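Long-range contacts in glutathione S-transferase (Sulfitobacter, PDB 4GF0), which binds glutathione and probably, like other glutathione S-transferases, transfers it to electrophilic substrates: residues A18-Y28 with R196-M207; A91-M99 with V154-Y165. All coordinates share one frame; numbering follows the deposited sequence.

Interaction 1. Residues A18-Y28 with R196-M207; sequences AIAIEEAALPY and RASVAAVKDKGM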
loop_
_atom_site.group_PDB
_atom_site.type_symbol
_atom_site.label_atom_id
_atom_site.label_comp_id
_atom_site.label_asym_id
_atom_site.label_seq_id
_atom_site.Cartn_x
_atom_site.Cartn_y
_atom_site.Cartn_z
ATOM N N ALA A 18 13.312 -5.818 -6.501
ATOM C CA ALA A 18 14.501 -6.265 -7.225
ATOM C C ALA A 18 14.239 -6.309 -8.730
ATOM O O ALA A 18 15.065 -5.869 -9.537
ATOM C CB ALA A 18 14.946 -7.620 -6.722
ATOM N N ILE A 19 13.076 -6.821 -9.100
ATOM C CA ILE A 19 12.700 -6.882 -10.507
ATOM C C ILE A 19 12.686 -5.482 -11.117
ATOM O O ILE A 19 13.200 -5.278 -12.216
ATOM C CB ILE A 19 11.345 -7.556 -10.673
ATOM C CG1 ILE A 19 11.499 -9.038 -10.331
ATOM C CG2 ILE A 19 10.828 -7.406 -12.120
ATOM C CD1 ILE A 19 10.154 -9.790 -10.180
ATOM N N ALA A 20 12.115 -4.517 -10.403
ATOM C CA ALA A 20 12.079 -3.149 -10.906
ATOM C C ALA A 20 13.472 -2.554 -11.060
ATOM O O ALA A 20 13.743 -1.844 -12.033
ATOM C CB ALA A 20 11.215 -2.266 -10.016
ATOM N N ILE A 21 14.357 -2.839 -10.105
ATOM C CA ILE A 21 15.714 -2.317 -10.181
ATOM C C ILE A 21 16.424 -2.908 -11.394
ATOM O O ILE A 21 17.166 -2.213 -12.089
ATOM C CB ILE A 21 16.520 -2.601 -8.901
ATOM C CG1 ILE A 21 15.860 -1.883 -7.721
ATOM C CG2 ILE A 21 17.936 -2.051 -9.061
ATOM C CD1 ILE A 21 16.435 -2.246 -6.352
ATOM N N GLU A 22 16.183 -4.191 -11.660
ATOM C CA GLU A 22 16.741 -4.818 -12.854
ATOM C C GLU A 22 16.205 -4.173 -14.133
ATOM O O GLU A 22 16.958 -3.949 -15.088
ATOM C CB GLU A 22 16.445 -6.324 -12.875
ATOM C CG GLU A 22 17.000 -7.099 -11.687
ATOM C CD GLU A 22 18.481 -7.400 -11.799
ATOM O OE1 GLU A 22 19.106 -7.038 -12.824
ATOM O OE2 GLU A 22 19.029 -8.017 -10.854
ATOM N N GLU A 23 14.908 -3.879 -14.159
ATOM C CA GLU A 23 14.303 -3.241 -15.327
ATOM C C GLU A 23 14.928 -1.869 -15.543
ATOM O O GLU A 23 15.087 -1.427 -16.677
ATOM C CB GLU A 23 12.786 -3.083 -15.154
ATOM C CG GLU A 23 11.986 -4.362 -15.245
ATOM C CD GLU A 23 11.824 -4.848 -16.682
ATOM O OE1 GLU A 23 11.867 -4.006 -17.614
ATOM O OE2 GLU A 23 11.649 -6.074 -16.884
ATOM N N ALA A 24 15.289 -1.211 -14.445
ATOM C CA ALA A 24 15.878 0.129 -14.481
ATOM C C ALA A 24 17.350 0.115 -14.889
ATOM O O ALA A 24 17.959 1.181 -15.090
ATOM C CB ALA A 24 15.723 0.801 -13.128
ATOM N N ALA A 25 17.911 -1.087 -15.001
ATOM C CA ALA A 25 19.320 -1.292 -15.325
ATOM C C ALA A 25 20.246 -0.611 -14.323
ATOM O O ALA A 25 21.295 -0.091 -14.692
ATOM C CB ALA A 25 19.623 -0.805 -16.750
ATOM N N LEU A 26 19.868 -0.631 -13.050
ATOM C CA LEU A 26 20.699 -0.033 -12.017
ATOM C C LEU A 26 21.486 -1.110 -11.286
ATOM O O LEU A 26 20.996 -2.224 -11.097
ATOM C CB LEU A 26 19.836 0.735 -11.020
ATOM C CG LEU A 26 19.151 1.976 -11.587
ATOM C CD1 LEU A 26 18.192 2.560 -10.567
ATOM C CD2 LEU A 26 20.214 2.987 -11.969
ATOM N N PRO A 27 22.723 -0.794 -10.883
ATOM C CA PRO A 27 23.433 -1.754 -10.035
ATOM C C PRO A 27 22.859 -1.666 -8.625
ATOM O O PRO A 27 22.418 -0.599 -8.199
ATOM C CB PRO A 27 24.881 -1.253 -10.067
ATOM C CG PRO A 27 24.759 0.227 -10.312
ATOM C CD PRO A 27 23.520 0.411 -11.172
ATOM N N TYR A 28 22.811 -2.786 -7.917
ATOM C CA TYR A 28 22.349 -2.774 -6.543
ATOM C C TYR A 28 22.952 -3.957 -5.825
ATOM O O TYR A 28 23.474 -4.886 -6.456
ATOM C CB TYR A 28 20.810 -2.810 -6.442
ATOM C CG TYR A 28 20.162 -4.104 -6.903
ATOM C CD1 TYR A 28 20.163 -4.472 -8.242
ATOM C CD2 TYR A 28 19.522 -4.937 -6.002
ATOM C CE1 TYR A 28 19.550 -5.650 -8.663
ATOM C CE2 TYR A 28 18.906 -6.105 -6.420
ATOM C CZ TYR A 28 18.928 -6.454 -7.741
ATOM O OH TYR A 28 18.319 -7.622 -8.148
ATOM N N ARG A 196 11.018 -12.233 -19.235
ATOM C CA ARG A 196 11.710 -10.941 -19.195
ATOM C C ARG A 196 13.097 -11.058 -18.577
ATOM O O ARG A 196 13.335 -11.885 -17.687
ATOM C CB ARG A 196 10.891 -9.891 -18.423
ATOM C CG ARG A 196 9.628 -9.418 -19.152
ATOM C CD ARG A 196 8.932 -8.284 -18.392
ATOM N NE ARG A 196 9.597 -6.985 -18.558
ATOM C CZ ARG A 196 9.319 -6.107 -19.520
ATOM N NH1 ARG A 196 8.394 -6.378 -20.433
ATOM N NH2 ARG A 196 9.978 -4.948 -19.579
ATOM N N ALA A 197 14.014 -10.222 -19.051
ATOM C CA ALA A 197 15.381 -10.242 -18.540
ATOM C C ALA A 197 15.460 -9.976 -17.034
ATOM O O ALA A 197 16.274 -10.584 -16.330
ATOM C CB ALA A 197 16.242 -9.244 -19.310
ATOM N N SER A 198 14.618 -9.076 -16.540
ATOM C CA SER A 198 14.647 -8.699 -15.129
ATOM C C SER A 198 14.321 -9.886 -14.240
ATOM O O SER A 198 14.938 -10.084 -13.197
ATOM C CB SER A 198 13.648 -7.585 -14.874
ATOM O OG SER A 198 12.357 -8.005 -15.298
ATOM N N VAL A 199 13.346 -10.681 -14.660
ATOM C CA VAL A 199 12.905 -11.820 -13.866
ATOM C C VAL A 199 13.932 -12.947 -13.924
ATOM O O VAL A 199 14.204 -13.604 -12.918
ATOM C CB VAL A 199 11.528 -12.311 -14.342
ATOM C CG1 VAL A 199 11.151 -13.621 -13.660
ATOM C CG2 VAL A 199 10.477 -11.232 -14.053
ATOM N N ALA A 200 14.514 -13.172 -15.098
ATOM C CA ALA A 200 15.609 -14.132 -15.201
ATOM C C ALA A 200 16.773 -13.732 -14.291
ATOM O O ALA A 200 17.422 -14.590 -13.684
ATOM C CB ALA A 200 16.082 -14.261 -16.630
ATOM N N ALA A 201 17.030 -12.429 -14.201
ATOM C CA ALA A 201 18.120 -11.916 -13.371
ATOM C C ALA A 201 17.905 -12.192 -11.886
ATOM O O ALA A 201 18.845 -12.588 -11.184
ATOM C CB ALA A 201 18.319 -10.433 -13.605
ATOM N N VAL A 202 16.690 -11.972 -11.386
ATOM C CA VAL A 202 16.459 -12.195 -9.958
ATOM C C VAL A 202 16.451 -13.691 -9.627
ATOM O O VAL A 202 16.873 -14.083 -8.538
ATOM C CB VAL A 202 15.187 -11.496 -9.421
ATOM C CG1 VAL A 202 15.249 -10.002 -9.712
ATOM C CG2 VAL A 202 13.917 -12.115 -10.018
ATOM N N LYS A 203 15.989 -14.522 -10.559
ATOM C CA LYS A 203 16.070 -15.971 -10.379
ATOM C C LYS A 203 17.522 -16.406 -10.272
ATOM O O LYS A 203 17.874 -17.243 -9.438
ATOM C CB LYS A 203 15.404 -16.708 -11.539
ATOM C CG LYS A 203 13.901 -16.866 -11.410
ATOM C CD LYS A 203 13.340 -17.679 -12.571
ATOM C CE LYS A 203 11.820 -17.743 -12.519
ATOM N NZ LYS A 203 11.254 -18.261 -13.793
ATOM N N ASP A 204 18.367 -15.829 -11.122
ATOM C CA ASP A 204 19.789 -16.158 -11.127
ATOM C C ASP A 204 20.443 -15.748 -9.812
ATOM O O ASP A 204 21.465 -16.303 -9.415
ATOM C CB ASP A 204 20.499 -15.468 -12.299
ATOM C CG ASP A 204 20.215 -16.133 -13.635
ATOM O OD1 ASP A 204 19.894 -17.340 -13.648
ATOM O OD2 ASP A 204 20.323 -15.449 -14.676
ATOM N N LYS A 205 19.845 -14.775 -9.135
ATOM C CA LYS A 205 20.368 -14.283 -7.866
ATOM C C LYS A 205 19.754 -15.017 -6.680
ATOM O O LYS A 205 19.987 -14.644 -5.528
ATOM C CB LYS A 205 20.138 -12.774 -7.734
ATOM C CG LYS A 205 20.979 -11.945 -8.696
ATOM C CD LYS A 205 20.763 -10.453 -8.500
ATOM C CE LYS A 205 21.881 -9.661 -9.161
ATOM N NZ LYS A 205 21.460 -8.973 -10.409
ATOM N N GLY A 206 18.968 -16.050 -6.978
ATOM C CA GLY A 206 18.369 -16.902 -5.966
ATOM C C GLY A 206 17.167 -16.309 -5.251
ATOM O O GLY A 206 16.903 -16.645 -4.094
ATOM N N MET A 207 16.427 -15.436 -5.931
ATOM C CA MET A 207 15.329 -14.720 -5.274
ATOM C C MET A 207 13.964 -15.356 -5.480
ATOM O O MET A 207 13.011 -15.027 -4.771
ATOM C CB MET A 207 15.277 -13.272 -5.763
ATOM C CG MET A 207 16.557 -12.519 -5.566
ATOM S SD MET A 207 16.267 -10.763 -5.853
ATOM C CE MET A 207 17.891 -10.123 -5.463
HETATM O O HOH W 1 13.470 -7.149 -18.614
#

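Interaction 2. Residues A91-M99 with V154-Y165; sequences AAAQMRSAM and VLGEDFSLADPY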
loop_
_atom_site.group_PDB
_atom_site.type_symbol
_atom_site.label_atom_id
_atom_site.label_comp_id
_atom_site.label_asym_id
_atom_site.label_seq_id
_atom_site.Cartn_x
_atom_site.Cartn_y
_atom_site.Cartn_z
ATOM N N ALA A 91 -3.467 6.706 -16.837
ATOM C CA ALA A 91 -2.808 5.409 -16.908
ATOM C C ALA A 91 -1.949 5.166 -15.662
ATOM O O ALA A 91 -1.940 4.060 -15.120
ATOM C CB ALA A 91 -1.954 5.310 -18.174
ATOM N N ALA A 92 -1.217 6.184 -15.212
ATOM C CA ALA A 92 -0.431 6.047 -13.987
ATOM C C ALA A 92 -1.329 5.741 -12.783
ATOM O O ALA A 92 -0.937 4.997 -11.886
ATOM C CB ALA A 92 0.421 7.307 -13.724
ATOM N N ALA A 93 -2.526 6.319 -12.766
ATOM C CA ALA A 93 -3.461 6.081 -11.672
ATOM C C ALA A 93 -3.984 4.647 -11.722
ATOM O O ALA A 93 -4.224 4.014 -10.693
ATOM C CB ALA A 93 -4.613 7.101 -11.705
ATOM N N GLN A 94 -4.158 4.117 -12.925
ATOM C CA GLN A 94 -4.608 2.741 -13.056
ATOM C C GLN A 94 -3.502 1.791 -12.608
ATOM O O GLN A 94 -3.778 0.752 -12.021
ATOM C CB GLN A 94 -5.051 2.466 -14.495
ATOM C CG GLN A 94 -6.290 3.253 -14.891
ATOM C CD GLN A 94 -6.566 3.200 -16.374
ATOM O OE1 GLN A 94 -5.642 3.256 -17.191
ATOM N NE2 GLN A 94 -7.847 3.107 -16.737
ATOM N N MET A 95 -2.256 2.164 -12.900
ATOM C CA MET A 95 -1.086 1.427 -12.438
ATOM C C MET A 95 -1.074 1.431 -10.912
ATOM O O MET A 95 -0.921 0.390 -10.284
ATOM C CB MET A 95 0.191 2.085 -12.965
ATOM C CG MET A 95 1.492 1.459 -12.470
ATOM S SD MET A 95 2.885 2.566 -12.728
ATOM C CE MET A 95 2.624 3.742 -11.389
ATOM N N ARG A 96 -1.266 2.599 -10.310
ATOM C CA ARG A 96 -1.212 2.691 -8.848
ATOM C C ARG A 96 -2.413 2.051 -8.170
ATOM O O ARG A 96 -2.303 1.572 -7.043
ATOM C CB ARG A 96 -1.003 4.136 -8.370
ATOM C CG ARG A 96 0.415 4.630 -8.651
ATOM C CD ARG A 96 0.745 5.907 -7.901
ATOM N NE ARG A 96 2.043 6.394 -8.364
ATOM C CZ ARG A 96 2.202 7.301 -9.324
ATOM N NH1 ARG A 96 1.140 7.861 -9.899
ATOM N NH2 ARG A 96 3.428 7.649 -9.706
ATOM N N SER A 97 -3.554 2.031 -8.851
ATOM C CA SER A 97 -4.727 1.367 -8.303
ATOM C C SER A 97 -4.410 -0.103 -8.142
ATOM O O SER A 97 -4.750 -0.711 -7.130
ATOM C CB SER A 97 -5.928 1.525 -9.231
ATOM O OG SER A 97 -7.024 0.764 -8.745
ATOM N N ALA A 98 -3.752 -0.676 -9.146
ATOM C CA ALA A 98 -3.376 -2.083 -9.075
ATOM C C ALA A 98 -2.424 -2.297 -7.908
ATOM O O ALA A 98 -2.558 -3.262 -7.156
ATOM C CB ALA A 98 -2.722 -2.528 -10.379
ATOM N N MET A 99 -1.469 -1.386 -7.751
ATOM C CA MET A 99 -0.473 -1.510 -6.684
ATOM C C MET A 99 -1.100 -1.412 -5.293
ATOM O O MET A 99 -0.801 -2.216 -4.418
ATOM C CB MET A 99 0.657 -0.492 -6.864
ATOM C CG MET A 99 1.422 -0.689 -8.172
ATOM S SD MET A 99 2.354 0.784 -8.669
ATOM C CE MET A 99 3.577 0.858 -7.373
ATOM N N VAL A 154 -0.443 -5.220 -16.943
ATOM C CA VAL A 154 -1.532 -4.506 -16.271
ATOM C C VAL A 154 -2.142 -3.392 -17.130
ATOM O O VAL A 154 -3.353 -3.307 -17.281
ATOM C CB VAL A 154 -1.079 -3.951 -14.913
ATOM C CG1 VAL A 154 -2.144 -3.005 -14.332
ATOM C CG2 VAL A 154 -0.798 -5.096 -13.960
ATOM N N LEU A 155 -1.297 -2.557 -17.722
ATOM C CA LEU A 155 -1.796 -1.442 -18.524
ATOM C C LEU A 155 -2.054 -1.812 -19.975
ATOM O O LEU A 155 -2.415 -0.950 -20.779
ATOM C CB LEU A 155 -0.812 -0.289 -18.484
ATOM C CG LEU A 155 -0.651 0.306 -17.086
ATOM C CD1 LEU A 155 0.422 1.354 -17.124
ATOM C CD2 LEU A 155 -1.965 0.910 -16.608
ATOM N N GLY A 156 -1.870 -3.085 -20.311
ATOM C CA GLY A 156 -2.059 -3.535 -21.682
ATOM C C GLY A 156 -0.723 -3.822 -22.337
ATOM O O GLY A 156 0.065 -4.619 -21.823
ATOM N N GLU A 157 -0.457 -3.158 -23.457
ATOM C CA GLU A 157 0.820 -3.295 -24.156
ATOM C C GLU A 157 2.023 -2.904 -23.289
ATOM O O GLU A 157 3.078 -3.537 -23.355
ATOM C CB GLU A 157 0.812 -2.459 -25.447
ATOM C CG GLU A 157 2.195 -2.241 -26.070
ATOM C CD GLU A 157 2.163 -1.342 -27.305
ATOM O OE1 GLU A 157 1.061 -1.087 -27.838
ATOM O OE2 GLU A 157 3.247 -0.887 -27.743
ATOM N N ASP A 158 1.862 -1.870 -22.471
ATOM C CA ASP A 158 2.988 -1.278 -21.755
ATOM C C ASP A 158 3.228 -1.854 -20.361
ATOM O O ASP A 158 2.349 -1.846 -19.507
ATOM C CB ASP A 158 2.783 0.234 -21.643
ATOM C CG ASP A 158 2.608 0.893 -22.996
ATOM O OD1 ASP A 158 3.345 0.522 -23.929
ATOM O OD2 ASP A 158 1.729 1.765 -23.132
ATOM N N PHE A 159 4.444 -2.350 -20.159
ATOM C CA PHE A 159 4.941 -2.766 -18.856
ATOM C C PHE A 159 5.009 -1.560 -17.916
ATOM O O PHE A 159 5.285 -0.431 -18.348
ATOM C CB PHE A 159 6.349 -3.323 -19.074
ATOM C CG PHE A 159 6.987 -3.910 -17.852
ATOM C CD1 PHE A 159 6.721 -5.219 -17.478
ATOM C CD2 PHE A 159 7.902 -3.180 -17.110
ATOM C CE1 PHE A 159 7.335 -5.774 -16.370
ATOM C CE2 PHE A 159 8.512 -3.727 -15.992
ATOM C CZ PHE A 159 8.230 -5.034 -15.624
ATOM N N SER A 160 4.775 -1.784 -16.625
ATOM C CA SER A 160 4.826 -0.691 -15.652
ATOM C C SER A 160 5.166 -1.235 -14.280
ATOM O O SER A 160 5.309 -2.443 -14.105
ATOM C CB SER A 160 3.470 0.033 -15.579
ATOM O OG SER A 160 2.488 -0.782 -14.950
ATOM N N LEU A 161 5.268 -0.343 -13.295
ATOM C CA LEU A 161 5.499 -0.775 -11.918
ATOM C C LEU A 161 4.486 -1.774 -11.381
ATOM O O LEU A 161 4.802 -2.532 -10.465
ATOM C CB LEU A 161 5.505 0.419 -10.962
ATOM C CG LEU A 161 6.588 1.469 -11.149
ATOM C CD1 LEU A 161 6.347 2.523 -10.068
ATOM C CD2 LEU A 161 7.993 0.848 -11.025
ATOM N N ALA A 162 3.271 -1.777 -11.921
ATOM C CA ALA A 162 2.260 -2.689 -11.402
ATOM C C ALA A 162 2.630 -4.136 -11.698
ATOM O O ALA A 162 2.239 -5.043 -10.970
ATOM C CB ALA A 162 0.876 -2.365 -11.958
ATOM N N ASP A 163 3.407 -4.347 -12.757
ATOM C CA ASP A 163 3.706 -5.696 -13.225
ATOM C C ASP A 163 4.636 -6.521 -12.320
ATOM O O ASP A 163 4.305 -7.664 -12.006
ATOM C CB ASP A 163 4.162 -5.666 -14.686
ATOM C CG ASP A 163 3.086 -5.117 -15.599
ATOM O OD1 ASP A 163 1.974 -5.694 -15.592
ATOM O OD2 ASP A 163 3.337 -4.094 -16.286
ATOM N N PRO A 164 5.778 -5.959 -11.883
ATOM C CA PRO A 164 6.576 -6.753 -10.940
ATOM C C PRO A 164 5.809 -7.055 -9.663
ATOM O O PRO A 164 5.921 -8.144 -9.110
ATOM C CB PRO A 164 7.735 -5.816 -10.594
ATOM C CG PRO A 164 7.881 -4.961 -11.798
ATOM C CD PRO A 164 6.489 -4.729 -12.292
ATOM N N TYR A 165 5.051 -6.070 -9.197
ATOM C CA TYR A 165 4.224 -6.221 -8.012
ATOM C C TYR A 165 3.222 -7.358 -8.216
ATOM O O TYR A 165 3.130 -8.267 -7.381
ATOM C CB TYR A 165 3.500 -4.895 -7.714
ATOM C CG TYR A 165 3.181 -4.637 -6.264
ATOM C CD1 TYR A 165 3.001 -5.684 -5.361
ATOM C CD2 TYR A 165 3.032 -3.340 -5.799
ATOM C CE1 TYR A 165 2.695 -5.435 -4.014
ATOM C CE2 TYR A 165 2.740 -3.081 -4.472
ATOM C CZ TYR A 165 2.565 -4.122 -3.587
ATOM O OH TYR A 165 2.262 -3.826 -2.276
#

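Interaction 1. Residues A18-Y28 with R196-M207
E22 leans over the helix of S198 and can be followed outward atom by atom. Its CB rests on S198 CB at 3.7 Å, its CG slides past V202 CG1, and a bend at chi2 (-79°) lays the carboxylate against the methyl of A201, with CD 3.5 Å from A201 CB. At the tip OE2 accepts twice: K205 NZ arrives on the syn lone pair at 2.6 Å, a salt bridge, while Y28 OH donates from the anti side, tilted out of the carboxylate plane. Here helix 14-23 of the thioredoxin-like N-terminal domain meets the last helix of the chain, 197-204, the two short segments crossing at 124° with axes 8.3 Å apart. Two residues after R196, the N-cap residue, S198 OG donates to E23 OE2 at 2.6 Å. The same oxygen takes R196 NE at 2.8 Å, from above the carboxylate plane, as R196 NH2 bonds OE1; this side-on grip lies in the guanidinium plane, both hydrogen bonds nearly straight. Water 1 donates to OE2 and accepts from S198 N. A glutamine in place of E23 would probably leave R196 without its countercharge and weaken the two-nitrogen grip. Deeper in, the side chains of I19 and V202 cross at about a right angle, I19 CG1 against V202 CG1. A18 CB lies 3.5 Å from M207 SD, and M207 CE approaches the edge of the Y28 ring.

Interaction 2. Residues A91-M99 with V154-Y165
M95 and A162 stand at the closest backbone approach, and the side chain of M95 reaches along the turn that starts helix 162-170. With CG anti to the backbone N (chi1 176°), it sets CG 3.5 Å from S160 OG and carries SD on to L161 CB at 3.8 Å. A162 CB fits into the surface of helix 89-111, 3.7 Å from M95 O and 3.9 Å from A98 CB, and V154 CG1 touches A98 CB from another direction. One turn on, M99 SD also reaches L161 CB, while M99 CB packs on Y165 CD2 at 3.9 Å. At the other end L155 CD2 lies against the backbone, 3.5 Å from A91 O. Behind this layer the loop is fixed by polar bonds of its own. S160 and D163 form a capping box: S160 OG accepts from A162 N, and S160 N donates to the anti lone pair of D163 OD2 at 2.7 Å. D163 OD1, through its syn lone pair, takes V154 N at 2.8 Å with an N-H...O angle of 171°, so one carboxylate ties both arms of the loop to the helix start. Y165, packed on M99, also lines the glutathione pocket; farther out, M99 packs on Y100 of the second subunit. No hydrogen bond passes between 91-99 and 154-165: cohesion across this buried contact comes from shape and from methyl, thioether and aromatic surfaces, while the hydrogen bonds of the capping box stay within 154-165.

From the N terminus, the chain passes through 18-28 in the thioredoxin-like domain, then enters helix 89-111 at 91-99. Its return at 154-165 closes interaction 2, joining that helix to the loop and start of helix 162-170 within the helical domain. Only at 196-207, near the C terminus, does interaction 1 close, so the smaller loop lies wholly within the larger and the two do not cross. Interaction 1 brings the last helix back onto the first domain. The contacts, with centres 18 Å apart, meet at F159, which packs on E23 and forms a cation-pi contact with R196, and at P164, which touches I19.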